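Local coordinates for Cd1 (Flavonifractor plautii, PDB 7D39), which binds flavin mononucleotide and probably acts as a flavone reductase, an ene-reductase that starts the breakdown of flavones and flavonols in gut bacteria, at residues Phe70-Leu73 with Leu74-Leu78; Asn113-Ile116 with Gly117-Ala121; Val187-Ala190 with His191-Arg195; Thr264-Gly267 with Lys268-Gly272; Ala293-Ala296 with Ala297-Ala300. All coordinates share one frame; numbering follows the deposited sequence.

Contact 1: Phe70-Leu73 with Leu74-Leu78; sequences FDWL and LDKML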
loop_
_atom_site.group_PDB
_atom_site.type_symbol
_atom_site.label_atom_id
_atom_site.label_comp_id
_atom_site.label_asym_id
_atom_site.label_seq_id
_atom_site.Cartn_x
_atom_site.Cartn_y
_atom_site.Cartn_z
ATOM N N PHE A 70 -14.997 6.301 2.277
ATOM C CA PHE A 70 -13.546 6.271 2.372
ATOM C C PHE A 70 -13.051 7.155 3.513
ATOM O O PHE A 70 -12.201 6.739 4.307
ATOM C CB PHE A 70 -12.920 6.685 1.038
ATOM C CG PHE A 70 -11.433 6.579 1.024
ATOM C CD1 PHE A 70 -10.823 5.359 0.849
ATOM C CD2 PHE A 70 -10.644 7.701 1.234
ATOM C CE1 PHE A 70 -9.437 5.244 0.863
ATOM C CE2 PHE A 70 -9.267 7.605 1.244
ATOM C CZ PHE A 70 -8.658 6.371 1.053
ATOM N N ASP A 71 -13.573 8.381 3.619
ATOM C CA ASP A 71 -13.125 9.264 4.689
ATOM C C ASP A 71 -13.349 8.623 6.050
ATOM O O ASP A 71 -12.474 8.676 6.918
ATOM C CB ASP A 71 -13.835 10.621 4.606
ATOM C CG ASP A 71 -13.293 11.496 3.484
ATOM O OD1 ASP A 71 -12.161 11.248 3.022
ATOM O OD2 ASP A 71 -13.993 12.438 3.071
ATOM N N TRP A 72 -14.513 8.007 6.253
ATOM C CA TRP A 72 -14.745 7.260 7.486
ATOM C C TRP A 72 -13.686 6.179 7.677
ATOM O O TRP A 72 -13.059 6.083 8.738
ATOM C CB TRP A 72 -16.145 6.658 7.462
ATOM C CG TRP A 72 -16.495 5.848 8.671
ATOM C CD1 TRP A 72 -17.065 6.299 9.837
ATOM C CD2 TRP A 72 -16.309 4.438 8.836
ATOM N NE1 TRP A 72 -17.236 5.253 10.712
ATOM C CE2 TRP A 72 -16.788 4.100 10.126
ATOM C CE3 TRP A 72 -15.789 3.429 8.024
ATOM C CZ2 TRP A 72 -16.754 2.799 10.617
ATOM C CZ3 TRP A 72 -15.750 2.127 8.523
ATOM C CH2 TRP A 72 -16.240 1.828 9.802
ATOM N N LEU A 73 -13.469 5.355 6.652
ATOM C CA LEU A 73 -12.455 4.306 6.756
ATOM C C LEU A 73 -11.095 4.892 7.121
ATOM O O LEU A 73 -10.396 4.383 8.004
ATOM C CB LEU A 73 -12.365 3.533 5.434
ATOM C CG LEU A 73 -11.346 2.394 5.305
ATOM C CD1 LEU A 73 -11.563 1.354 6.385
ATOM C CD2 LEU A 73 -11.400 1.753 3.908
ATOM N N LEU A 74 -10.711 5.973 6.450
ATOM C CA LEU A 74 -9.415 6.580 6.703
ATOM C C LEU A 74 -9.298 7.067 8.142
ATOM O O LEU A 74 -8.267 6.849 8.792
ATOM C CB LEU A 74 -9.192 7.727 5.712
ATOM C CG LEU A 74 -7.732 8.085 5.527
ATOM C CD1 LEU A 74 -7.016 6.822 5.147
ATOM C CD2 LEU A 74 -7.571 9.145 4.452
ATOM N N ASP A 75 -10.336 7.735 8.657
ATOM C CA ASP A 75 -10.310 8.155 10.056
ATOM C C ASP A 75 -10.049 6.967 10.969
ATOM O O ASP A 75 -9.280 7.072 11.930
ATOM C CB ASP A 75 -11.622 8.838 10.463
ATOM C CG ASP A 75 -11.840 10.171 9.781
ATOM O OD1 ASP A 75 -10.910 11.006 9.741
ATOM O OD2 ASP A 75 -12.966 10.397 9.287
ATOM N N LYS A 76 -10.688 5.829 10.692
ATOM C CA LYS A 76 -10.487 4.659 11.545
ATOM C C LYS A 76 -9.048 4.181 11.472
ATOM O O LYS A 76 -8.444 3.844 12.495
ATOM C CB LYS A 76 -11.432 3.520 11.149
ATOM C CG LYS A 76 -12.928 3.835 11.178
ATOM C CD LYS A 76 -13.436 4.188 12.566
ATOM C CE LYS A 76 -13.226 3.066 13.538
ATOM N NZ LYS A 76 -13.999 3.311 14.786
HETATM N N MSE A 77 -8.483 4.138 10.273
HETATM C CA MSE A 77 -7.118 3.676 10.139
HETATM C C MSE A 77 -6.157 4.622 10.854
HETATM O O MSE A 77 -5.185 4.178 11.447
HETATM C CB MSE A 77 -6.747 3.533 8.676
HETATM C CG MSE A 77 -7.577 2.495 7.966
HETATM SE SE MSE A 77 -7.323 2.499 6.018
HETATM C CE MSE A 77 -5.791 1.278 5.883
ATOM N N LEU A 78 -6.452 5.926 10.821
ATOM C CA LEU A 78 -5.571 6.901 11.461
ATOM C C LEU A 78 -5.626 6.804 12.978
ATOM O O LEU A 78 -4.642 7.126 13.649
ATOM C CB LEU A 78 -5.931 8.323 11.009
ATOM C CG LEU A 78 -5.550 8.758 9.585
ATOM C CD1 LEU A 78 -6.198 10.081 9.232
ATOM C CD2 LEU A 78 -4.039 8.866 9.445
#
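The clearest side-chain contact here joins Trp-72 and Lys-76, one helical turn apart. Lys-76 CG lies 3.9 Å from the centroid of the Trp-72 six-membered ring and only 6° off its normal, a CH-pi contact over the face. The first torsion of the lysine (chi1 -58°), with CG beside the backbone N, puts that carbon over the ring; bends at chi2 and chi3 then bring CD near the indole as well and carry NZ to a salt bridge with Glu-34. A long chain with an apolar stem and a charged end suits this partly exposed place.

Apolar contacts occupy the buried side. Phe-70 CE2 meets Leu-74 CD2 at 3.9 Å, and Leu-73 CG approaches the selenium SE of Met-77, present as selenomethionine, at 4.1 Å. Apolar side chains suit this buried face: Leu-74 also touches Met-109, while Met-77 reaches Leu-4 and Ile-6 of strand 2-7.

Backbone bonds supply the scaffold, the shortest running from Leu-74 N to Phe-70 O at 2.7 Å. On the polar side, Asp-75 forms a salt bridge to Arg-132.

Such a two-faced helix is typical of the flavodoxin-like fold, where helix 70-79 forms part of the beta-alpha-beta crossover from strand 32-37 to strand 82-88.

Contact 2: Asn113-Ile116 with Gly117-Ala121; sequences NNII and GTKIA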
loop_
_atom_site.group_PDB
_atom_site.type_symbol
_atom_site.label_atom_id
_atom_site.label_comp_id
_atom_site.label_asym_id
_atom_site.label_seq_id
_atom_site.Cartn_x
_atom_site.Cartn_y
_atom_site.Cartn_z
ATOM N N ASN A 113 4.158 14.814 0.994
ATOM C CA ASN A 113 3.302 15.981 0.845
ATOM C C ASN A 113 2.764 16.442 2.185
ATOM O O ASN A 113 2.553 17.642 2.389
ATOM C CB ASN A 113 2.160 15.690 -0.123
ATOM C CG ASN A 113 2.645 15.432 -1.533
ATOM O OD1 ASN A 113 3.676 15.955 -1.963
ATOM N ND2 ASN A 113 1.908 14.619 -2.259
ATOM N N ASN A 114 2.556 15.521 3.117
ATOM C CA ASN A 114 1.995 15.949 4.382
ATOM C C ASN A 114 3.045 16.643 5.227
ATOM O O ASN A 114 2.709 17.571 5.957
ATOM C CB ASN A 114 1.352 14.765 5.115
ATOM C CG ASN A 114 0.063 14.304 4.442
ATOM O OD1 ASN A 114 -0.828 15.099 4.180
ATOM N ND2 ASN A 114 -0.024 13.021 4.133
ATOM N N ILE A 115 4.317 16.254 5.104
ATOM C CA ILE A 115 5.376 16.997 5.778
ATOM C C ILE A 115 5.525 18.381 5.167
ATOM O O ILE A 115 5.659 19.378 5.881
ATOM C CB ILE A 115 6.703 16.219 5.728
ATOM C CG1 ILE A 115 6.672 15.046 6.705
ATOM C CG2 ILE A 115 7.882 17.143 6.038
ATOM C CD1 ILE A 115 7.942 14.224 6.689
ATOM N N ILE A 116 5.512 18.463 3.840
ATOM C CA ILE A 116 5.568 19.754 3.162
ATOM C C ILE A 116 4.395 20.617 3.592
ATOM O O ILE A 116 4.562 21.775 3.988
ATOM C CB ILE A 116 5.582 19.544 1.640
ATOM C CG1 ILE A 116 6.941 19.007 1.196
ATOM C CG2 ILE A 116 5.166 20.819 0.901
ATOM C CD1 ILE A 116 6.945 18.441 -0.194
ATOM N N GLY A 117 3.193 20.040 3.564
ATOM C CA GLY A 117 1.998 20.814 3.834
ATOM C C GLY A 117 1.939 21.364 5.245
ATOM O O GLY A 117 1.506 22.497 5.453
ATOM N N THR A 118 2.350 20.568 6.239
ATOM C CA THR A 118 2.301 21.105 7.591
ATOM C C THR A 118 3.435 22.089 7.837
ATOM O O THR A 118 3.312 22.951 8.712
ATOM C CB THR A 118 2.305 19.986 8.653
ATOM O OG1 THR A 118 3.636 19.684 9.064
ATOM C CG2 THR A 118 1.653 18.727 8.143
ATOM N N LYS A 119 4.528 21.996 7.077
ATOM C CA LYS A 119 5.588 22.988 7.200
ATOM C C LYS A 119 5.137 24.328 6.640
ATOM O O LYS A 119 5.321 25.372 7.272
ATOM C CB LYS A 119 6.846 22.504 6.486
ATOM C CG LYS A 119 8.111 23.239 6.890
ATOM C CD LYS A 119 9.195 22.225 7.237
ATOM C CE LYS A 119 8.643 21.175 8.208
ATOM N NZ LYS A 119 9.520 19.972 8.326
ATOM N N ILE A 120 4.539 24.319 5.452
ATOM C CA ILE A 120 4.037 25.562 4.881
ATOM C C ILE A 120 2.962 26.164 5.779
ATOM O O ILE A 120 2.889 27.386 5.951
ATOM C CB ILE A 120 3.530 25.319 3.449
ATOM C CG1 ILE A 120 4.719 25.127 2.500
ATOM C CG2 ILE A 120 2.660 26.485 2.983
ATOM C CD1 ILE A 120 4.368 24.585 1.121
ATOM N N ALA A 121 2.130 25.319 6.387
ATOM C CA ALA A 121 1.059 25.828 7.233
ATOM C C ALA A 121 1.619 26.505 8.475
ATOM O O ALA A 121 1.178 27.597 8.852
ATOM C CB ALA A 121 0.114 24.691 7.612
#
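Ile-116 and Ile-120 lie side by side and point the same way, with CG2 of Ile-116 3.9 Å from CD1 of Ile-120. The first torsion of Ile-116 sets CG2 opposite the backbone N (CG1 at chi1 -73°), turning that methyl toward the next helical turn. A second pair runs alongside: Lys-119 bends at chi2 and chi3, bringing NZ to 4.0 Å from CG2 of Ile-115, so that its ammonium end lies beside that methyl at the surface.

Behind these side chains stands the backbone ladder. Ile-120 N donates to Ile-116 O at 2.9 Å, and Gly-117 N reaches Asn-113 O at 2.7 Å. The glycine keeps its turn slim, since a beta carbon there would come tight against Asn-113 O.

Farther out, Asn-114 ND2 bonds to Arg-108 O, tying the amide to the preceding helix, and Thr-118 packs on Leu-134. A glycine in place of Thr-118 would probably remove the threonine's share of the packing on Leu-134, leaving that side chain less closely covered.

Helix 111-124 thus packs against two neighbours: Asn-114, Ile-115 and Thr-118 meet helix 131-134, while Ile-115 and Ile-116 also meet Leu-265 and Phe-269 of helix 265-285.

Contact 3: Val187-Ala190 with His191-Arg195; sequences VARA and HQIGR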
loop_
_atom_site.group_PDB
_atom_site.type_symbol
_atom_site.label_atom_id
_atom_site.label_comp_id
_atom_site.label_asym_id
_atom_site.label_seq_id
_atom_site.Cartn_x
_atom_site.Cartn_y
_atom_site.Cartn_z
ATOM N N VAL A 187 -3.944 -21.266 10.241
ATOM C CA VAL A 187 -4.674 -20.365 11.124
ATOM C C VAL A 187 -3.758 -19.883 12.240
ATOM O O VAL A 187 -3.776 -18.708 12.615
ATOM C CB VAL A 187 -5.933 -21.070 11.672
ATOM C CG1 VAL A 187 -6.657 -20.195 12.692
ATOM C CG2 VAL A 187 -6.865 -21.427 10.538
ATOM N N ALA A 188 -2.922 -20.786 12.766
ATOM C CA ALA A 188 -1.936 -20.408 13.767
ATOM C C ALA A 188 -0.995 -19.344 13.230
ATOM O O ALA A 188 -0.521 -18.495 13.994
ATOM C CB ALA A 188 -1.159 -21.649 14.237
ATOM N N ARG A 189 -0.760 -19.330 11.916
ATOM C CA ARG A 189 0.098 -18.296 11.337
ATOM C C ARG A 189 -0.588 -16.933 11.341
ATOM O O ARG A 189 0.056 -15.911 11.601
ATOM C CB ARG A 189 0.514 -18.694 9.921
ATOM C CG ARG A 189 1.357 -17.657 9.206
ATOM C CD ARG A 189 2.802 -17.618 9.727
ATOM N NE ARG A 189 3.591 -16.646 8.977
ATOM C CZ ARG A 189 4.351 -15.702 9.523
ATOM N NH1 ARG A 189 4.466 -15.609 10.841
ATOM N NH2 ARG A 189 5.008 -14.856 8.740
ATOM N N ALA A 190 -1.890 -16.889 11.052
ATOM C CA ALA A 190 -2.628 -15.642 11.232
ATOM C C ALA A 190 -2.563 -15.179 12.679
ATOM O O ALA A 190 -2.384 -13.987 12.951
ATOM C CB ALA A 190 -4.086 -15.810 10.797
ATOM N N HIS A 191 -2.703 -16.114 13.622
ATOM C CA HIS A 191 -2.600 -15.772 15.032
ATOM C C HIS A 191 -1.247 -15.132 15.358
ATOM O O HIS A 191 -1.179 -14.109 16.047
ATOM C CB HIS A 191 -2.818 -17.026 15.884
ATOM C CG HIS A 191 -2.915 -16.739 17.348
ATOM N ND1 HIS A 191 -4.114 -16.479 17.976
ATOM C CD2 HIS A 191 -1.962 -16.652 18.306
ATOM C CE1 HIS A 191 -3.895 -16.252 19.261
ATOM N NE2 HIS A 191 -2.599 -16.358 19.489
ATOM N N GLN A 192 -0.150 -15.740 14.900
ATOM C CA GLN A 192 1.169 -15.164 15.156
ATOM C C GLN A 192 1.313 -13.785 14.518
ATOM O O GLN A 192 1.879 -12.864 15.125
ATOM C CB GLN A 192 2.267 -16.090 14.648
ATOM C CG GLN A 192 3.641 -15.662 15.093
ATOM C CD GLN A 192 3.834 -15.826 16.601
ATOM O OE1 GLN A 192 3.477 -16.855 17.174
ATOM N NE2 GLN A 192 4.381 -14.796 17.249
ATOM N N ILE A 193 0.810 -13.623 13.293
ATOM C CA ILE A 193 0.852 -12.315 12.643
ATOM C C ILE A 193 0.157 -11.269 13.511
ATOM O O ILE A 193 0.605 -10.119 13.617
ATOM C CB ILE A 193 0.239 -12.412 11.231
ATOM C CG1 ILE A 193 1.219 -13.149 10.318
ATOM C CG2 ILE A 193 -0.121 -11.031 10.655
ATOM C CD1 ILE A 193 0.774 -13.262 8.883
ATOM N N GLY A 194 -0.925 -11.663 14.180
ATOM C CA GLY A 194 -1.603 -10.737 15.077
ATOM C C GLY A 194 -0.797 -10.427 16.325
ATOM O O GLY A 194 -0.823 -9.298 16.830
ATOM N N ARG A 195 -0.085 -11.427 16.856
ATOM C CA ARG A 195 0.874 -11.152 17.926
ATOM C C ARG A 195 1.930 -10.151 17.456
ATOM O O ARG A 195 2.265 -9.199 18.167
ATOM C CB ARG A 195 1.547 -12.447 18.409
ATOM C CG ARG A 195 0.703 -13.352 19.315
ATOM C CD ARG A 195 1.414 -14.692 19.513
ATOM N NE ARG A 195 0.843 -15.505 20.586
ATOM C CZ ARG A 195 0.998 -16.827 20.696
ATOM N NH1 ARG A 195 1.698 -17.494 19.781
ATOM N NH2 ARG A 195 0.445 -17.485 21.712
#
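Arg-189 O accepts the backbone N-H of Ile-193 at 2.9 Å, N to O, with an angle of 164° at the hydrogen. The same two residues meet through their side chains. Arg-189 CG lies opposite its own N (chi1 177°) and the chain then bends at chi2, so that the two side chains cross at about a right angle. CG1 of Ile-193 sits 4.1 Å above the centre of one guanidinium face, while CG of Gln-192 comes to its edge. An arginine suits the spot because its flat face can rest on a hydrocarbon while its N-H groups point elsewhere: NE makes a salt bridge to Glu-172.

In the flavodoxin-like fold, helix 184-202 follows the edge strand 167-174 and packs back on the parallel sheet. Here Ile-193 and the small Ala-190 both lean on Met-142 of strand 138-144, and Ala-190 also touches Met-18 of helix 14-28.

The next turn carries charge. His-191 CD2 stands 3.7 Å above the centre of one guanidinium face of Arg-195. Arg-195 NH1 donates to Gln-192 OE1 at 3.2 Å, with that oxygen in the guanidinium plane. Glu-28 OE1 receives both Arg-195 NE, as a salt bridge, and His-191 NE2; His-191 ND1 bonds to Glu-21. Two carboxylate partners would tend to favour a doubly protonated imidazole, although the neighbouring arginine would oppose it.

Contact 4: Thr264-Gly267 with Lys268-Gly272; sequences TLSG and KFIHG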
loop_
_atom_site.group_PDB
_atom_site.type_symbol
_atom_site.label_atom_id
_atom_site.label_comp_id
_atom_site.label_asym_id
_atom_site.label_seq_id
_atom_site.Cartn_x
_atom_site.Cartn_y
_atom_site.Cartn_z
ATOM N N THR A 264 11.159 6.281 0.535
ATOM C CA THR A 264 11.911 7.161 1.411
ATOM C C THR A 264 11.423 8.588 1.216
ATOM O O THR A 264 10.906 8.947 0.153
ATOM C CB THR A 264 13.418 7.110 1.123
ATOM O OG1 THR A 264 13.685 7.790 -0.109
ATOM C CG2 THR A 264 13.909 5.668 1.024
ATOM N N LEU A 265 11.607 9.410 2.253
ATOM C CA LEU A 265 11.294 10.832 2.136
ATOM C C LEU A 265 12.054 11.466 0.981
ATOM O O LEU A 265 11.487 12.233 0.194
ATOM C CB LEU A 265 11.624 11.559 3.433
ATOM C CG LEU A 265 10.610 11.412 4.545
ATOM C CD1 LEU A 265 10.946 12.428 5.612
ATOM C CD2 LEU A 265 9.230 11.656 3.994
ATOM N N SER A 266 13.350 11.177 0.879
ATOM C CA SER A 266 14.151 11.780 -0.176
ATOM C C SER A 266 13.548 11.493 -1.544
ATOM O O SER A 266 13.348 12.406 -2.356
ATOM C CB SER A 266 15.586 11.260 -0.079
ATOM O OG SER A 266 16.432 11.854 -1.041
ATOM N N GLY A 267 13.221 10.226 -1.806
ATOM C CA GLY A 267 12.649 9.879 -3.091
ATOM C C GLY A 267 11.300 10.516 -3.331
ATOM O O GLY A 267 10.984 10.888 -4.466
ATOM N N LYS A 268 10.497 10.663 -2.274
ATOM C CA LYS A 268 9.183 11.278 -2.415
ATOM C C LYS A 268 9.299 12.772 -2.701
ATOM O O LYS A 268 8.520 13.317 -3.488
ATOM C CB LYS A 268 8.351 11.031 -1.159
ATOM C CG LYS A 268 7.785 9.615 -1.036
ATOM C CD LYS A 268 6.839 9.482 0.164
ATOM C CE LYS A 268 6.388 8.023 0.346
ATOM N NZ LYS A 268 5.840 7.479 -0.927
ATOM N N PHE A 269 10.249 13.452 -2.058
ATOM C CA PHE A 269 10.460 14.870 -2.321
ATOM C C PHE A 269 10.844 15.097 -3.776
ATOM O O PHE A 269 10.294 15.981 -4.445
ATOM C CB PHE A 269 11.536 15.417 -1.380
ATOM C CG PHE A 269 11.092 15.508 0.054
ATOM C CD1 PHE A 269 9.746 15.686 0.362
ATOM C CD2 PHE A 269 12.004 15.414 1.097
ATOM C CE1 PHE A 269 9.324 15.767 1.676
ATOM C CE2 PHE A 269 11.579 15.493 2.417
ATOM C CZ PHE A 269 10.241 15.661 2.709
ATOM N N ILE A 270 11.757 14.281 -4.296
ATOM C CA ILE A 270 12.128 14.384 -5.703
ATOM C C ILE A 270 10.917 14.136 -6.586
ATOM O O ILE A 270 10.631 14.896 -7.518
ATOM C CB ILE A 270 13.259 13.395 -6.035
ATOM C CG1 ILE A 270 14.526 13.749 -5.259
ATOM C CG2 ILE A 270 13.514 13.397 -7.534
ATOM C CD1 ILE A 270 15.551 12.656 -5.274
ATOM N N HIS A 271 10.212 13.041 -6.324
ATOM C CA HIS A 271 9.065 12.687 -7.145
ATOM C C HIS A 271 8.048 13.814 -7.145
ATOM O O HIS A 271 7.540 14.214 -8.195
ATOM C CB HIS A 271 8.451 11.391 -6.620
ATOM C CG HIS A 271 7.306 10.886 -7.434
ATOM N ND1 HIS A 271 6.081 10.589 -6.879
ATOM C CD2 HIS A 271 7.205 10.594 -8.752
ATOM C CE1 HIS A 271 5.271 10.148 -7.822
ATOM N NE2 HIS A 271 5.928 10.143 -8.966
ATOM N N GLY A 272 7.756 14.353 -5.963
ATOM C CA GLY A 272 6.777 15.415 -5.869
ATOM C C GLY A 272 7.227 16.696 -6.555
ATOM O O GLY A 272 6.408 17.430 -7.112
#
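Phe-269 turns one ring face onto the carbonyl oxygen of Leu-265, which lies 3.2 Å above the ring plane and is offset toward the rim. With CG set opposite the carbonyl carbon (chi1 -70°), the ring reaches back over the previous turn, and its CE2 comes to 4.1 Å from CB of Leu-265. The same oxygen accepts Phe-269 N at 2.8 Å, so the ring shields a bonded carbonyl. Beyond it Phe-269 rests on Ile-116 of helix 111-124; an alanine at this position would probably leave Ile-116 without its aromatic neighbour and uncover the Leu-265 carbonyl.

These residues form the start of helix 265-285, where Thr-264 is the N-cap. Its OG1 accepts Gly-267 N at 3.0 Å and also bonds to Ala-261 O, a double role that suits a hydroxyl.

Lys-268 leaves the helix in another direction. Its CG passes 3.4 Å from Thr-264 O, and the nearly extended stem turns at chi4 (-52°) to bring NZ to the carbonyl oxygens of Leu-162 and His-262, which accept from the ammonium of this buried residue, with Asp-110 as a long, weak ion pair. Ile-270 reaches back in the same sense as the phenylalanine: CD1 lies 3.7 Å from Ser-266 O, while Ser-266 OG bonds to Glu-259 O.

Contact 5: Ala293-Ala296 with Ala297-Ala300; sequences ARQA and AYRA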
loop_
_atom_site.group_PDB
_atom_site.type_symbol
_atom_site.label_atom_id
_atom_site.label_comp_id
_atom_site.label_asym_id
_atom_site.label_seq_id
_atom_site.Cartn_x
_atom_site.Cartn_y
_atom_site.Cartn_z
ATOM N N ALA A 293 -6.185 23.344 -30.591
ATOM C CA ALA A 293 -6.651 22.897 -31.898
ATOM C C ALA A 293 -6.803 21.387 -31.935
ATOM O O ALA A 293 -7.804 20.869 -32.443
ATOM C CB ALA A 293 -5.689 23.362 -32.991
ATOM N N ARG A 294 -5.817 20.663 -31.412
ATOM C CA ARG A 294 -5.923 19.210 -31.366
ATOM C C ARG A 294 -7.149 18.786 -30.560
ATOM O O ARG A 294 -7.936 17.941 -31.000
ATOM C CB ARG A 294 -4.627 18.628 -30.792
ATOM C CG ARG A 294 -4.630 17.124 -30.550
ATOM C CD ARG A 294 -3.205 16.596 -30.398
ATOM N NE ARG A 294 -2.504 16.530 -31.677
ATOM C CZ ARG A 294 -1.212 16.805 -31.843
ATOM N NH1 ARG A 294 -0.475 17.181 -30.810
ATOM N NH2 ARG A 294 -0.665 16.717 -33.047
ATOM N N GLN A 295 -7.348 19.405 -29.392
ATOM C CA GLN A 295 -8.508 19.103 -28.556
ATOM C C GLN A 295 -9.820 19.375 -29.286
ATOM O O GLN A 295 -10.759 18.572 -29.216
ATOM C CB GLN A 295 -8.441 19.919 -27.259
ATOM C CG GLN A 295 -7.457 19.389 -26.202
ATOM C CD GLN A 295 -7.931 18.100 -25.537
ATOM O OE1 GLN A 295 -8.289 17.141 -26.203
ATOM N NE2 GLN A 295 -7.943 18.090 -24.226
ATOM N N ALA A 296 -9.921 20.520 -29.962
ATOM C CA ALA A 296 -11.162 20.848 -30.654
ATOM C C ALA A 296 -11.469 19.815 -31.724
ATOM O O ALA A 296 -12.637 19.481 -31.965
ATOM C CB ALA A 296 -11.076 22.251 -31.267
ATOM N N ALA A 297 -10.430 19.303 -32.385
ATOM C CA ALA A 297 -10.637 18.293 -33.411
ATOM C C ALA A 297 -11.039 16.953 -32.803
ATOM O O ALA A 297 -11.792 16.199 -33.425
ATOM C CB ALA A 297 -9.376 18.153 -34.260
ATOM N N TYR A 298 -10.558 16.633 -31.597
ATOM C CA TYR A 298 -11.033 15.422 -30.927
ATOM C C TYR A 298 -12.519 15.519 -30.606
ATOM O O TYR A 298 -13.265 14.558 -30.814
ATOM C CB TYR A 298 -10.231 15.152 -29.646
ATOM C CG TYR A 298 -8.775 14.770 -29.871
ATOM C CD1 TYR A 298 -8.395 14.029 -30.976
ATOM C CD2 TYR A 298 -7.788 15.166 -28.973
ATOM C CE1 TYR A 298 -7.067 13.685 -31.187
ATOM C CE2 TYR A 298 -6.464 14.827 -29.168
ATOM C CZ TYR A 298 -6.109 14.087 -30.275
ATOM O OH TYR A 298 -4.794 13.752 -30.467
ATOM N N ARG A 299 -12.962 16.669 -30.085
ATOM C CA ARG A 299 -14.370 16.864 -29.738
ATOM C C ARG A 299 -15.255 16.789 -30.964
ATOM O O ARG A 299 -16.374 16.273 -30.900
ATOM C CB ARG A 299 -14.571 18.224 -29.065
ATOM C CG ARG A 299 -13.634 18.504 -27.891
ATOM C CD ARG A 299 -13.961 17.668 -26.640
ATOM N NE ARG A 299 -13.434 16.299 -26.671
ATOM C CZ ARG A 299 -12.185 15.964 -26.341
ATOM N NH1 ARG A 299 -11.325 16.907 -25.980
ATOM N NH2 ARG A 299 -11.794 14.693 -26.375
ATOM N N ALA A 300 -14.787 17.337 -32.082
ATOM C CA ALA A 300 -15.582 17.346 -33.302
ATOM C C ALA A 300 -15.609 15.985 -33.975
ATOM O O ALA A 300 -16.586 15.650 -34.650
ATOM C CB ALA A 300 -15.031 18.387 -34.279
HETATM O O HOH W 1 -9.054 14.836 -25.227
#
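Gln-295 bends at chi2 (-72°) and Arg-299 at both chi2 and chi3, which sets the two side chains next to each other, pointing the same way. Arg-299 NH1 then donates to Gln-295 OE1 at 3.1 Å, an i to i+4 side-chain pair on helix 289-301, near the end of the chain. The bond is not straight, 142° at the hydrogen, and the donor stands above the carbonyl plane of the amide instead of on a lone pair. Water 1 completes the link: it donates a hydrogen bond to Gln-295 OE1 at 2.6 Å and accepts from Arg-299 NH2 at 3.0 Å, lying at the edge of the guanidinium and in its plane.

Tyr-298 touches all three long side chains. Gln-295 OE1 meets the ring edge in plane, 3.4 Å from CD2, with the amide turned 81° from the ring. CB of Tyr-298 lies 3.6 Å above one guanidinium face of Arg-299. Alongside, Arg-294 sends its aliphatic stem past the ring, its CG a tight 3.2 Å from Tyr-298 CE2; such a stem suits an aromatic neighbour while its charge reaches onward.

The neutral amide oxygen therefore receives two donors, one from a cation and one from water. On a solvent-facing surface touched by crystal neighbours, bonds of this tilted kind are likely to add only modest stability to the helix.

Overall arrangement
Contacts 2 and 4 are the one pair that touch: Ile-115 CD1 packs 3.7 Å from Leu-265 CD1, and Ile-116 CD1 lies 4.0 Å from Phe-269 CD1, joining helix 111-124 of the flavin-binding part to the long helix 265-285. Contact 1 lies about 20 Å from contact 2, centre to centre; Arg-108 links them indirectly, its side chain touching Leu-74 and its carbonyl bonding to Asn-114. Contact 3 is on the opposite side of the chain's centre from contact 4, with the side chain of Val-187 about 12 Å from the bound FMN. Contact 5 is remote, its centre about 36 Å from that of contact 4 and 57 Å from that of contact 3.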